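PDB 7L7W: probable disease resistance protein At5g66900, which acts as a plant helper immune receptor forming calcium-permeable, nonselective cation channels, represented here by its N-terminal RPW8-type coiled-coil domain. Local coordinates for residues A18-L23 with L65-K70; K32-F37 with R87-V92; V45-I50 with R106-M111; V69-E74 with Q120-R125. The protein carries 2 engineered substitutions. All coordinates share one frame; numbering follows the deposited sequence.

Interaction 1: residues A18-L23 with L65-K70; sequences AVFSKL and LDFGVK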
loop_
_atom_site.group_PDB
_atom_site.type_symbol
_atom_site.label_atom_id
_atom_site.label_comp_id
_atom_site.label_asym_id
_atom_site.label_seq_id
_atom_site.Cartn_x
_atom_site.Cartn_y
_atom_site.Cartn_z
ATOM N N ALA A 18 -0.006 4.527 -39.583
ATOM C CA ALA A 18 0.165 4.960 -38.195
ATOM C C ALA A 18 1.133 4.066 -37.426
ATOM O O ALA A 18 0.947 2.849 -37.363
ATOM C CB ALA A 18 -1.185 4.973 -37.478
ATOM N N VAL A 19 2.149 4.669 -36.811
ATOM C CA VAL A 19 3.119 3.905 -36.030
ATOM C C VAL A 19 3.375 4.549 -34.662
ATOM O O VAL A 19 3.204 3.889 -33.634
ATOM C CB VAL A 19 4.424 3.696 -36.822
ATOM C CG1 VAL A 19 4.190 2.689 -37.932
ATOM C CG2 VAL A 19 4.927 5.006 -37.405
ATOM N N PHE A 20 3.786 5.825 -34.615
ATOM C CA PHE A 20 3.812 6.536 -33.331
ATOM C C PHE A 20 2.446 6.492 -32.663
ATOM O O PHE A 20 2.328 6.159 -31.478
ATOM C CB PHE A 20 4.232 7.996 -33.510
ATOM C CG PHE A 20 5.700 8.204 -33.660
ATOM C CD1 PHE A 20 6.542 8.053 -32.582
ATOM C CD2 PHE A 20 6.236 8.592 -34.879
ATOM C CE1 PHE A 20 7.894 8.259 -32.717
ATOM C CE2 PHE A 20 7.590 8.800 -35.012
ATOM C CZ PHE A 20 8.418 8.631 -33.925
ATOM N N SER A 21 1.399 6.830 -33.417
ATOM C CA SER A 21 0.059 6.891 -32.857
ATOM C C SER A 21 -0.482 5.503 -32.537
ATOM O O SER A 21 -1.267 5.348 -31.590
ATOM C CB SER A 21 -0.861 7.645 -33.818
ATOM O OG SER A 21 -0.904 6.998 -35.074
ATOM N N LYS A 22 -0.044 4.478 -33.272
ATOM C CA LYS A 22 -0.463 3.113 -32.960
ATOM C C LYS A 22 0.139 2.647 -31.632
ATOM O O LYS A 22 -0.570 2.147 -30.731
ATOM C CB LYS A 22 -0.056 2.200 -34.119
ATOM C CG LYS A 22 0.128 0.745 -33.774
ATOM C CD LYS A 22 0.809 -0.015 -34.906
ATOM C CE LYS A 22 -0.199 -0.493 -35.933
ATOM N NZ LYS A 22 -0.085 -1.965 -36.168
ATOM N N LEU A 23 1.452 2.829 -31.490
ATOM C CA LEU A 23 2.129 2.509 -30.246
ATOM C C LEU A 23 1.632 3.365 -29.084
ATOM O O LEU A 23 1.688 2.925 -27.935
ATOM C CB LEU A 23 3.636 2.649 -30.444
ATOM C CG LEU A 23 4.525 2.615 -29.206
ATOM C CD1 LEU A 23 4.855 1.174 -28.881
ATOM C CD2 LEU A 23 5.825 3.389 -29.466
ATOM N N LEU A 65 8.892 14.205 -43.064
ATOM C CA LEU A 65 9.794 13.987 -41.946
ATOM C C LEU A 65 10.524 12.669 -42.130
ATOM O O LEU A 65 10.039 11.761 -42.811
ATOM C CB LEU A 65 9.046 13.967 -40.607
ATOM C CG LEU A 65 8.059 15.089 -40.286
ATOM C CD1 LEU A 65 6.989 14.600 -39.330
ATOM C CD2 LEU A 65 8.782 16.283 -39.697
ATOM N N ASP A 66 11.698 12.572 -41.531
ATOM C CA ASP A 66 12.319 11.283 -41.283
ATOM C C ASP A 66 12.326 11.060 -39.777
ATOM O O ASP A 66 12.731 11.942 -39.003
ATOM C CB ASP A 66 13.737 11.199 -41.851
ATOM C CG ASP A 66 14.774 11.781 -40.915
ATOM O OD1 ASP A 66 15.669 11.042 -40.441
ATOM O OD2 ASP A 66 14.680 12.994 -40.645
ATOM N N PHE A 67 11.866 9.899 -39.368
ATOM C CA PHE A 67 11.738 9.679 -37.943
ATOM C C PHE A 67 13.101 9.466 -37.234
ATOM O O PHE A 67 13.122 9.158 -36.034
ATOM C CB PHE A 67 10.790 8.502 -37.716
ATOM C CG PHE A 67 9.414 8.719 -38.296
ATOM C CD1 PHE A 67 8.926 10.000 -38.493
ATOM C CD2 PHE A 67 8.606 7.649 -38.628
ATOM C CE1 PHE A 67 7.659 10.212 -39.019
ATOM C CE2 PHE A 67 7.338 7.855 -39.144
ATOM C CZ PHE A 67 6.867 9.142 -39.343
ATOM N N GLY A 68 14.240 9.655 -37.904
ATOM C CA GLY A 68 15.516 9.438 -37.252
ATOM C C GLY A 68 16.015 10.609 -36.438
ATOM O O GLY A 68 16.858 10.419 -35.558
ATOM N N VAL A 69 15.523 11.818 -36.706
ATOM C CA VAL A 69 16.056 12.982 -36.002
ATOM C C VAL A 69 15.851 12.848 -34.493
ATOM O O VAL A 69 15.007 12.077 -34.016
ATOM C CB VAL A 69 15.423 14.273 -36.542
ATOM C CG1 VAL A 69 15.590 14.317 -38.034
ATOM C CG2 VAL A 69 13.939 14.340 -36.168
ATOM N N LYS A 70 16.633 13.627 -33.736
ATOM C CA LYS A 70 16.726 13.427 -32.291
ATOM C C LYS A 70 15.397 13.683 -31.590
ATOM O O LYS A 70 15.087 13.026 -30.586
ATOM C CB LYS A 70 17.833 14.311 -31.703
ATOM C CG LYS A 70 17.421 15.726 -31.312
ATOM C CD LYS A 70 18.236 16.233 -30.110
ATOM C CE LYS A 70 17.953 17.713 -29.798
ATOM N NZ LYS A 70 16.487 18.048 -29.675
#
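Phe20 and Phe67 meet in a T-shaped aromatic pair, with the edge of Phe20 directed at the face of Phe67. The ring centroids lie 5.2 Å apart and the planes are inclined at 74°. Phe20 CE2 makes the approach, reaching Phe67 CG at 3.8 Å and standing over that face, somewhat off its centre toward CG. Phe67 has CG anti to its own carbonyl carbon (chi1 -59°), which carries the ring out of the 66-69 turn. The second contact is aliphatic on aromatic: Val19 CG2 comes obliquely to Phe67 CE2 at 4.1 Å. Polar bonds lie elsewhere: Asp59 weakly holds the N of Phe20 and Ser21, and Gly68 N reaches Asp66 OD1 weakly. Phe20 also packs on Ile58 and Leu75, and Phe67 on Leu72. Within the four-helix bundle of this RPW8-type domain, the loop between helices 38-60 and 70-88 is thus joined to the start of helix 20-32 by purely apolar contacts, whose directionality comes from one C-H edge meeting a pi face.

Interaction 2: residues K32-F37 with R87-V92; sequences KKFKAF and RKFPRV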
loop_
_atom_site.group_PDB
_atom_site.type_symbol
_atom_site.label_atom_id
_atom_site.label_comp_id
_atom_site.label_asym_id
_atom_site.label_seq_id
_atom_site.Cartn_x
_atom_site.Cartn_y
_atom_site.Cartn_z
ATOM N N LYS A 32 -5.509 2.752 -19.167
ATOM C CA LYS A 32 -6.872 3.037 -18.738
ATOM C C LYS A 32 -7.416 1.928 -17.835
ATOM O O LYS A 32 -8.229 2.203 -16.940
ATOM C CB LYS A 32 -7.762 3.252 -19.964
ATOM C CG LYS A 32 -7.839 4.700 -20.412
ATOM C CD LYS A 32 -8.687 4.849 -21.671
ATOM C CE LYS A 32 -8.805 6.310 -22.097
ATOM N NZ LYS A 32 -9.360 6.457 -23.471
ATOM N N LYS A 33 -6.931 0.689 -18.014
ATOM C CA LYS A 33 -7.445 -0.455 -17.266
ATOM C C LYS A 33 -7.275 -0.292 -15.752
ATOM O O LYS A 33 -8.063 -0.851 -14.983
ATOM C CB LYS A 33 -6.759 -1.743 -17.738
ATOM C CG LYS A 33 -7.090 -2.167 -19.166
ATOM C CD LYS A 33 -6.386 -3.466 -19.556
ATOM C CE LYS A 33 -6.351 -3.669 -21.079
ATOM N NZ LYS A 33 -5.464 -4.820 -21.464
ATOM N N PHE A 34 -6.269 0.462 -15.300
ATOM C CA PHE A 34 -5.992 0.608 -13.862
ATOM C C PHE A 34 -6.752 1.805 -13.279
ATOM O O PHE A 34 -6.165 2.768 -12.770
ATOM C CB PHE A 34 -4.481 0.733 -13.628
ATOM C CG PHE A 34 -3.685 -0.434 -14.168
ATOM C CD1 PHE A 34 -3.833 -1.708 -13.632
ATOM C CD2 PHE A 34 -2.793 -0.260 -15.206
ATOM C CE1 PHE A 34 -3.109 -2.790 -14.146
ATOM C CE2 PHE A 34 -2.060 -1.341 -15.719
ATOM C CZ PHE A 34 -2.222 -2.603 -15.200
ATOM N N LYS A 35 -8.087 1.725 -13.351
ATOM C CA LYS A 35 -8.923 2.856 -12.949
ATOM C C LYS A 35 -8.641 3.291 -11.517
ATOM O O LYS A 35 -8.581 4.495 -11.232
ATOM C CB LYS A 35 -10.406 2.519 -13.138
ATOM C CG LYS A 35 -10.697 1.715 -14.380
ATOM C CD LYS A 35 -11.992 0.946 -14.297
ATOM C CE LYS A 35 -12.675 1.033 -15.649
ATOM N NZ LYS A 35 -14.149 0.823 -15.573
ATOM N N ALA A 36 -8.414 2.332 -10.610
ATOM C CA ALA A 36 -8.217 2.678 -9.202
ATOM C C ALA A 36 -6.985 3.544 -8.982
ATOM O O ALA A 36 -6.978 4.370 -8.062
ATOM C CB ALA A 36 -8.123 1.419 -8.347
ATOM N N PHE A 37 -5.949 3.399 -9.826
ATOM C CA PHE A 37 -4.659 4.077 -9.643
ATOM C C PHE A 37 -4.627 5.305 -10.546
ATOM O O PHE A 37 -4.431 5.197 -11.760
ATOM C CB PHE A 37 -3.495 3.129 -9.934
ATOM C CG PHE A 37 -2.139 3.700 -9.583
ATOM C CD1 PHE A 37 -1.808 3.985 -8.262
ATOM C CD2 PHE A 37 -1.190 3.965 -10.585
ATOM C CE1 PHE A 37 -0.558 4.519 -7.946
ATOM C CE2 PHE A 37 0.054 4.493 -10.270
ATOM C CZ PHE A 37 0.371 4.774 -8.953
ATOM N N ARG A 87 3.422 -1.753 -18.412
ATOM C CA ARG A 87 3.404 -3.207 -18.394
ATOM C C ARG A 87 3.954 -3.763 -17.094
ATOM O O ARG A 87 3.616 -4.897 -16.741
ATOM C CB ARG A 87 4.151 -3.766 -19.600
ATOM C CG ARG A 87 3.698 -3.102 -20.885
ATOM C CD ARG A 87 3.666 -4.044 -22.054
ATOM N NE ARG A 87 2.339 -4.608 -22.268
ATOM C CZ ARG A 87 1.592 -4.377 -23.344
ATOM N NH1 ARG A 87 0.395 -4.936 -23.461
ATOM N NH2 ARG A 87 2.041 -3.589 -24.304
ATOM N N LYS A 88 4.763 -2.984 -16.358
ATOM C CA LYS A 88 5.285 -3.502 -15.098
ATOM C C LYS A 88 4.396 -3.142 -13.903
ATOM O O LYS A 88 4.598 -3.679 -12.811
ATOM C CB LYS A 88 6.694 -2.971 -14.835
ATOM C CG LYS A 88 6.684 -1.515 -14.392
ATOM C CD LYS A 88 7.931 -1.068 -13.591
ATOM C CE LYS A 88 9.238 -1.479 -14.232
ATOM N NZ LYS A 88 10.164 -0.325 -14.068
ATOM N N PHE A 89 3.432 -2.232 -14.066
ATOM C CA PHE A 89 2.619 -1.810 -12.917
ATOM C C PHE A 89 2.034 -2.941 -12.077
ATOM O O PHE A 89 2.104 -2.842 -10.835
ATOM C CB PHE A 89 1.468 -0.896 -13.351
ATOM C CG PHE A 89 0.648 -0.396 -12.204
ATOM C CD1 PHE A 89 1.237 0.371 -11.204
ATOM C CD2 PHE A 89 -0.693 -0.718 -12.100
ATOM C CE1 PHE A 89 0.493 0.834 -10.131
ATOM C CE2 PHE A 89 -1.448 -0.262 -11.018
ATOM C CZ PHE A 89 -0.848 0.512 -10.032
ATOM N N PRO A 90 1.441 -3.998 -12.637
ATOM C CA PRO A 90 0.873 -5.059 -11.786
ATOM C C PRO A 90 1.865 -5.688 -10.813
ATOM O O PRO A 90 1.441 -6.293 -9.818
ATOM C CB PRO A 90 0.371 -6.086 -12.803
ATOM C CG PRO A 90 0.007 -5.252 -13.985
ATOM C CD PRO A 90 1.076 -4.195 -14.054
ATOM N N ARG A 91 3.166 -5.572 -11.049
ATOM C CA ARG A 91 4.132 -6.104 -10.101
ATOM C C ARG A 91 4.829 -5.017 -9.291
ATOM O O ARG A 91 5.790 -5.312 -8.585
ATOM C CB ARG A 91 5.142 -6.993 -10.821
ATOM C CG ARG A 91 4.460 -8.136 -11.581
ATOM C CD ARG A 91 5.418 -8.868 -12.502
ATOM N NE ARG A 91 6.718 -8.198 -12.578
ATOM C CZ ARG A 91 7.201 -7.537 -13.637
ATOM N NH1 ARG A 91 6.501 -7.427 -14.771
ATOM N NH2 ARG A 91 8.410 -6.980 -13.555
ATOM N N VAL A 92 4.344 -3.779 -9.331
ATOM C CA VAL A 92 4.845 -2.767 -8.403
ATOM C C VAL A 92 4.347 -3.115 -6.996
ATOM O O VAL A 92 3.138 -3.153 -6.744
ATOM C CB VAL A 92 4.401 -1.364 -8.823
ATOM C CG1 VAL A 92 4.947 -0.336 -7.875
ATOM C CG2 VAL A 92 4.883 -1.079 -10.208
#
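Phe34, Phe37 and Phe89 form an aromatic cluster at one end of the four-helix bundle, with Phe89 as the shared member. Its edge points at Phe34: CD2 of Phe89 sits over the centre of the Phe34 ring, 3.6 Å from Phe34 CD1, with the planes at 69°. Toward Phe37 it makes an offset stack instead, the planes 25° apart and Phe89 CZ 3.5 Å from Phe37 CG. With CG anti to the backbone N (chi1 -178°), the Phe89 ring projects between the other two. Pro90 adds to the margin, its CG lying 3.7 Å from Phe34 CZ. In the next shell a type I turn from Phe34 to Phe37 sets the spacing of those two rings, and Ser41 OG hydrogen-bonds to the carbonyl oxygens of both. Leu40 packs on Phe34 and Phe89, and Tyr100 meets the Phe89 ring; Tyr95 of the second subunit touches all three phenylalanines. Phe89 and Pro90 form a short 3-10 segment, and Val92 N bonds to Phe89 O at 2.9 Å.

Interaction 3: residues V45-I50 with R106-M111; sequences VSTMEI and RINKDM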
loop_
_atom_site.group_PDB
_atom_site.type_symbol
_atom_site.label_atom_id
_atom_site.label_comp_id
_atom_site.label_asym_id
_atom_site.label_seq_id
_atom_site.Cartn_x
_atom_site.Cartn_y
_atom_site.Cartn_z
ATOM N N VAL A 45 -3.105 9.106 -18.750
ATOM C CA VAL A 45 -3.863 8.972 -19.991
ATOM C C VAL A 45 -4.379 10.330 -20.447
ATOM O O VAL A 45 -4.547 10.551 -21.649
ATOM C CB VAL A 45 -5.016 7.952 -19.916
ATOM C CG1 VAL A 45 -4.593 6.692 -19.196
ATOM C CG2 VAL A 45 -6.257 8.576 -19.354
ATOM N N SER A 46 -4.588 11.281 -19.534
ATOM C CA SER A 46 -4.975 12.609 -20.001
ATOM C C SER A 46 -3.843 13.243 -20.803
ATOM O O SER A 46 -4.065 13.789 -21.898
ATOM C CB SER A 46 -5.366 13.509 -18.835
ATOM O OG SER A 46 -4.276 14.343 -18.482
ATOM N N THR A 47 -2.613 13.177 -20.276
ATOM C CA THR A 47 -1.492 13.705 -21.043
ATOM C C THR A 47 -1.328 12.974 -22.372
ATOM O O THR A 47 -1.136 13.606 -23.416
ATOM C CB THR A 47 -0.206 13.633 -20.234
ATOM O OG1 THR A 47 -0.184 14.720 -19.303
ATOM C CG2 THR A 47 1.005 13.737 -21.154
ATOM N N MET A 48 -1.440 11.647 -22.355
ATOM C CA MET A 48 -1.267 10.874 -23.581
ATOM C C MET A 48 -2.383 11.144 -24.590
ATOM O O MET A 48 -2.156 11.058 -25.799
ATOM C CB MET A 48 -1.195 9.377 -23.251
ATOM C CG MET A 48 0.127 8.947 -22.594
ATOM S SD MET A 48 0.336 7.147 -22.368
ATOM C CE MET A 48 -0.984 6.733 -21.213
ATOM N N GLU A 49 -3.580 11.488 -24.128
ATOM C CA GLU A 49 -4.653 11.798 -25.055
ATOM C C GLU A 49 -4.484 13.187 -25.647
ATOM O O GLU A 49 -4.919 13.424 -26.781
ATOM C CB GLU A 49 -6.006 11.627 -24.359
ATOM C CG GLU A 49 -6.397 10.147 -24.266
ATOM C CD GLU A 49 -7.723 9.885 -23.560
ATOM O OE1 GLU A 49 -8.022 10.549 -22.530
ATOM O OE2 GLU A 49 -8.455 8.979 -24.030
ATOM N N ILE A 50 -3.850 14.102 -24.903
ATOM C CA ILE A 50 -3.400 15.363 -25.503
ATOM C C ILE A 50 -2.364 15.096 -26.592
ATOM O O ILE A 50 -2.412 15.671 -27.687
ATOM C CB ILE A 50 -2.810 16.294 -24.431
ATOM C CG1 ILE A 50 -3.866 16.768 -23.445
ATOM C CG2 ILE A 50 -2.074 17.468 -25.087
ATOM C CD1 ILE A 50 -3.232 17.399 -22.203
ATOM N N ARG A 106 7.431 11.849 -14.194
ATOM C CA ARG A 106 8.393 12.446 -15.097
ATOM C C ARG A 106 8.094 12.056 -16.534
ATOM O O ARG A 106 8.232 12.892 -17.439
ATOM C CB ARG A 106 9.832 12.122 -14.722
ATOM C CG ARG A 106 10.602 13.349 -15.082
ATOM C CD ARG A 106 11.971 13.507 -14.508
ATOM N NE ARG A 106 12.638 14.546 -15.291
ATOM C CZ ARG A 106 12.995 14.423 -16.574
ATOM N NH1 ARG A 106 12.778 13.289 -17.241
ATOM N NH2 ARG A 106 13.581 15.441 -17.195
ATOM N N ILE A 107 7.602 10.828 -16.761
ATOM C CA ILE A 107 7.165 10.489 -18.115
ATOM C C ILE A 107 6.125 11.494 -18.566
ATOM O O ILE A 107 6.258 12.128 -19.622
ATOM C CB ILE A 107 6.620 9.054 -18.173
ATOM C CG1 ILE A 107 7.731 8.056 -17.810
ATOM C CG2 ILE A 107 6.022 8.776 -19.548
ATOM C CD1 ILE A 107 7.299 6.608 -17.869
ATOM N N ASN A 108 5.138 11.734 -17.700
ATOM C CA ASN A 108 4.099 12.725 -17.948
ATOM C C ASN A 108 4.716 14.056 -18.353
ATOM O O ASN A 108 4.409 14.594 -19.428
ATOM C CB ASN A 108 3.249 12.867 -16.682
ATOM C CG ASN A 108 1.987 13.647 -16.900
ATOM O OD1 ASN A 108 0.924 13.063 -17.109
ATOM N ND2 ASN A 108 2.078 14.972 -16.815
ATOM N N LYS A 109 5.658 14.568 -17.540
ATOM C CA LYS A 109 6.176 15.898 -17.837
ATOM C C LYS A 109 6.829 15.902 -19.213
ATOM O O LYS A 109 6.552 16.788 -20.034
ATOM C CB LYS A 109 7.153 16.378 -16.752
ATOM C CG LYS A 109 7.811 17.752 -17.069
ATOM C CD LYS A 109 6.819 18.684 -17.842
ATOM C CE LYS A 109 7.397 20.001 -18.361
ATOM N NZ LYS A 109 6.499 20.525 -19.436
ATOM N N ASP A 110 7.605 14.859 -19.517
ATOM C CA ASP A 110 8.307 14.818 -20.791
ATOM C C ASP A 110 7.309 14.881 -21.940
ATOM O O ASP A 110 7.443 15.716 -22.852
ATOM C CB ASP A 110 9.178 13.562 -20.856
ATOM C CG ASP A 110 10.349 13.610 -19.869
ATOM O OD1 ASP A 110 10.492 14.636 -19.164
ATOM O OD2 ASP A 110 11.117 12.623 -19.779
ATOM N N MET A 111 6.238 14.079 -21.849
ATOM C CA MET A 111 5.257 14.059 -22.925
ATOM C C MET A 111 4.688 15.450 -23.133
ATOM O O MET A 111 4.637 15.949 -24.267
ATOM C CB MET A 111 4.152 13.051 -22.619
ATOM C CG MET A 111 4.511 11.630 -22.998
ATOM S SD MET A 111 3.300 10.414 -22.453
ATOM C CE MET A 111 3.934 8.933 -23.246
#
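Thr47 and Met48 pack against Met111 where helix 38-60 meets helix 97-114, two members of the four-helix bundle that run in nearly the same direction. Their short segments cross at 20°, with axes 9.6 Å apart at closest approach. Val45, two residues before Thr47, is turned away from helix 97-114 and packs on Ala31 of helix 20-32. Thr47 points toward the neighbouring helix, and its CA lies 6.5 Å from the CA of Asn108. Its two branches divide the work. OG1, anti to the carbonyl carbon (chi1 -79°), faces the Asn108 amide, whereas CG2 swings to the other neighbour and touches Met111 CB at 3.5 Å. Met48 comes next, and its CG lies 3.5 Å from Met111 SD. The two methionines cross obliquely: Met111 is extended beyond CG, but Met48 bends at its last torsion (chi3 -64°). Met48 also lies against Leu24, Val27 and Ile28 of helix 20-32, while Met111 reaches Ala82 of helix 70-88, so the two sulfur-bearing chains bring all four long helices together in the bundle interior. Glu49 then leads off to a salt bridge with Lys32. The segment closes at Ile50, whose N is hydrogen-bonded to Ser46 O at 3.0 Å, an ordinary helical bond one turn back.

Interaction 4: residues V69-E74 with Q120-R125; sequences VKELKE and QLLQHR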
loop_
_atom_site.group_PDB
_atom_site.type_symbol
_atom_site.label_atom_id
_atom_site.label_comp_id
_atom_site.label_asym_id
_atom_site.label_seq_id
_atom_site.Cartn_x
_atom_site.Cartn_y
_atom_site.Cartn_z
ATOM N N VAL A 69 15.523 11.818 -36.706
ATOM C CA VAL A 69 16.056 12.982 -36.002
ATOM C C VAL A 69 15.851 12.848 -34.493
ATOM O O VAL A 69 15.007 12.077 -34.016
ATOM C CB VAL A 69 15.423 14.273 -36.542
ATOM C CG1 VAL A 69 15.590 14.317 -38.034
ATOM C CG2 VAL A 69 13.939 14.340 -36.168
ATOM N N LYS A 70 16.633 13.627 -33.736
ATOM C CA LYS A 70 16.726 13.427 -32.291
ATOM C C LYS A 70 15.397 13.683 -31.590
ATOM O O LYS A 70 15.087 13.026 -30.586
ATOM C CB LYS A 70 17.833 14.311 -31.703
ATOM C CG LYS A 70 17.421 15.726 -31.312
ATOM C CD LYS A 70 18.236 16.233 -30.110
ATOM C CE LYS A 70 17.953 17.713 -29.798
ATOM N NZ LYS A 70 16.487 18.048 -29.675
ATOM N N GLU A 71 14.583 14.600 -32.112
ATOM C CA GLU A 71 13.283 14.843 -31.502
ATOM C C GLU A 71 12.373 13.629 -31.652
ATOM O O GLU A 71 11.752 13.195 -30.678
ATOM C CB GLU A 71 12.648 16.094 -32.107
ATOM C CG GLU A 71 13.495 17.364 -31.935
ATOM C CD GLU A 71 14.382 17.678 -33.156
ATOM O OE1 GLU A 71 14.764 16.737 -33.897
ATOM O OE2 GLU A 71 14.698 18.874 -33.373
ATOM N N LEU A 72 12.316 13.032 -32.845
ATOM C CA LEU A 72 11.422 11.890 -33.040
ATOM C C LEU A 72 11.977 10.608 -32.410
ATOM O O LEU A 72 11.207 9.737 -31.976
ATOM C CB LEU A 72 11.144 11.714 -34.533
ATOM C CG LEU A 72 10.460 12.976 -35.080
ATOM C CD1 LEU A 72 9.901 12.792 -36.493
ATOM C CD2 LEU A 72 9.348 13.436 -34.131
ATOM N N LYS A 73 13.299 10.491 -32.314
ATOM C CA LYS A 73 13.864 9.377 -31.572
ATOM C C LYS A 73 13.549 9.507 -30.083
ATOM O O LYS A 73 13.269 8.500 -29.417
ATOM C CB LYS A 73 15.370 9.285 -31.845
ATOM C CG LYS A 73 15.947 7.882 -31.668
ATOM C CD LYS A 73 15.666 6.988 -32.890
ATOM C CE LYS A 73 15.742 5.497 -32.508
ATOM N NZ LYS A 73 14.418 4.904 -32.099
ATOM N N GLU A 74 13.516 10.735 -29.554
ATOM C CA GLU A 74 13.131 10.889 -28.155
ATOM C C GLU A 74 11.626 10.725 -27.954
ATOM O O GLU A 74 11.196 10.321 -26.871
ATOM C CB GLU A 74 13.602 12.238 -27.610
ATOM C CG GLU A 74 12.598 13.371 -27.785
ATOM C CD GLU A 74 12.960 14.615 -26.986
ATOM O OE1 GLU A 74 14.112 14.676 -26.478
ATOM O OE2 GLU A 74 12.093 15.527 -26.882
ATOM N N GLN A 120 6.597 22.408 -38.192
ATOM C CA GLN A 120 7.041 23.079 -39.411
ATOM C C GLN A 120 8.556 23.222 -39.428
ATOM O O GLN A 120 9.196 22.981 -40.457
ATOM C CB GLN A 120 6.368 24.447 -39.560
ATOM C CG GLN A 120 6.204 24.892 -41.014
ATOM C CD GLN A 120 6.453 26.389 -41.222
ATOM O OE1 GLN A 120 6.590 27.148 -40.256
ATOM N NE2 GLN A 120 6.521 26.816 -42.494
ATOM N N LEU A 121 9.151 23.573 -38.283
ATOM C CA LEU A 121 10.606 23.645 -38.210
ATOM C C LEU A 121 11.236 22.273 -38.351
ATOM O O LEU A 121 12.341 22.150 -38.891
ATOM C CB LEU A 121 11.044 24.293 -36.905
ATOM C CG LEU A 121 11.500 25.740 -37.070
ATOM C CD1 LEU A 121 12.848 25.820 -37.824
ATOM C CD2 LEU A 121 10.418 26.557 -37.769
ATOM N N LEU A 122 10.536 21.235 -37.906
ATOM C CA LEU A 122 11.035 19.871 -38.040
ATOM C C LEU A 122 11.167 19.484 -39.505
ATOM O O LEU A 122 12.256 19.120 -39.977
ATOM C CB LEU A 122 10.097 18.907 -37.315
ATOM C CG LEU A 122 10.754 17.721 -36.630
ATOM C CD1 LEU A 122 11.707 18.220 -35.558
ATOM C CD2 LEU A 122 9.669 16.816 -36.054
ATOM N N GLN A 123 10.058 19.570 -40.251
ATOM C CA GLN A 123 10.124 19.214 -41.665
ATOM C C GLN A 123 10.986 20.201 -42.446
ATOM O O GLN A 123 11.623 19.809 -43.429
ATOM C CB GLN A 123 8.715 19.088 -42.257
ATOM C CG GLN A 123 8.110 20.325 -42.871
ATOM C CD GLN A 123 6.983 19.967 -43.830
ATOM O OE1 GLN A 123 7.227 19.445 -44.916
ATOM N NE2 GLN A 123 5.742 20.213 -43.417
ATOM N N HIS A 124 11.072 21.460 -42.001
ATOM C CA HIS A 124 12.002 22.390 -42.626
ATOM C C HIS A 124 13.428 21.882 -42.511
ATOM O O HIS A 124 14.132 21.746 -43.520
ATOM C CB HIS A 124 11.885 23.778 -41.996
ATOM C CG HIS A 124 13.006 24.702 -42.369
ATOM N ND1 HIS A 124 13.137 25.244 -43.632
ATOM C CD2 HIS A 124 14.059 25.165 -41.650
ATOM C CE1 HIS A 124 14.219 26.003 -43.671
ATOM N NE2 HIS A 124 14.794 25.977 -42.479
ATOM N N ARG A 125 13.876 21.592 -41.281
ATOM C CA ARG A 125 15.236 21.096 -41.097
ATOM C C ARG A 125 15.444 19.778 -41.825
ATOM O O ARG A 125 16.590 19.412 -42.108
ATOM C CB ARG A 125 15.565 20.948 -39.605
ATOM C CG ARG A 125 15.664 22.284 -38.867
ATOM C CD ARG A 125 16.290 22.165 -37.476
ATOM N NE ARG A 125 15.507 21.326 -36.566
ATOM C CZ ARG A 125 14.537 21.776 -35.767
ATOM N NH1 ARG A 125 14.216 23.067 -35.769
ATOM N NH2 ARG A 125 13.869 20.941 -34.973
#
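The Arg125 guanidinium and the Glu71 carboxylate are turned to within 20° of one another. Glu71 OE2 lies at the guanidinium edge, near its plane, and forms a salt bridge to Arg125 NH2 at 2.7 Å. The hydrogen bond within this ion pair is weak, since the N-H points well off the acceptor at 126°. One guanidinium face looks back on its own helix, with Leu121 O above it toward the rim; a bend at chi3 helps fold the group that way. The carboxylate has Leu122 CD1 over one of its faces, 3.6 Å from Glu71 CD. Glu71 is itself bent at chi2 (96°), which swings its acid group back across this leucine methyl. The other leucine branch serves a separate apolar contact: Leu122 CD2 meets Leu72 CD2 at 3.9 Å. Leu122 therefore wedges between an acid and a leucine on the first turn of helix 70-88. Further inside, Leu72 packs on Phe67 and on Phe114 of helix 97-114, and Leu122 on Leu65. The short helix 119-127 is thus laid across the end of the four-helix bundle, against the start of helix 70-88, by a buried leucine pair with an ion pair at its exposed margin. With the hydrogen bond weak, that ion pair is probably held mainly by charge.

Interaction 3 is the core contact, buried between two nearly parallel helices, and uses mostly aliphatic and sulfur-containing side chains, with Thr47 beside the Asn108 amide. Interactions 1 and 2 lie on opposite sides of the chain's centre, 26 Å apart between centres, and both use phenylalanines where loops meet helix ends; interaction 2 also extends to the second subunit. Interaction 4 is the most polar across its segments, with an ion pair at its edge. It shares Val69 and Lys70 with interaction 1, and the two touch through Phe67 with Leu72 and Leu65 with Leu122. Interactions 2 and 3 are joined by the Lys32-Glu49 salt bridge, while 2 and 4 sit toward opposite ends of helix 70-88.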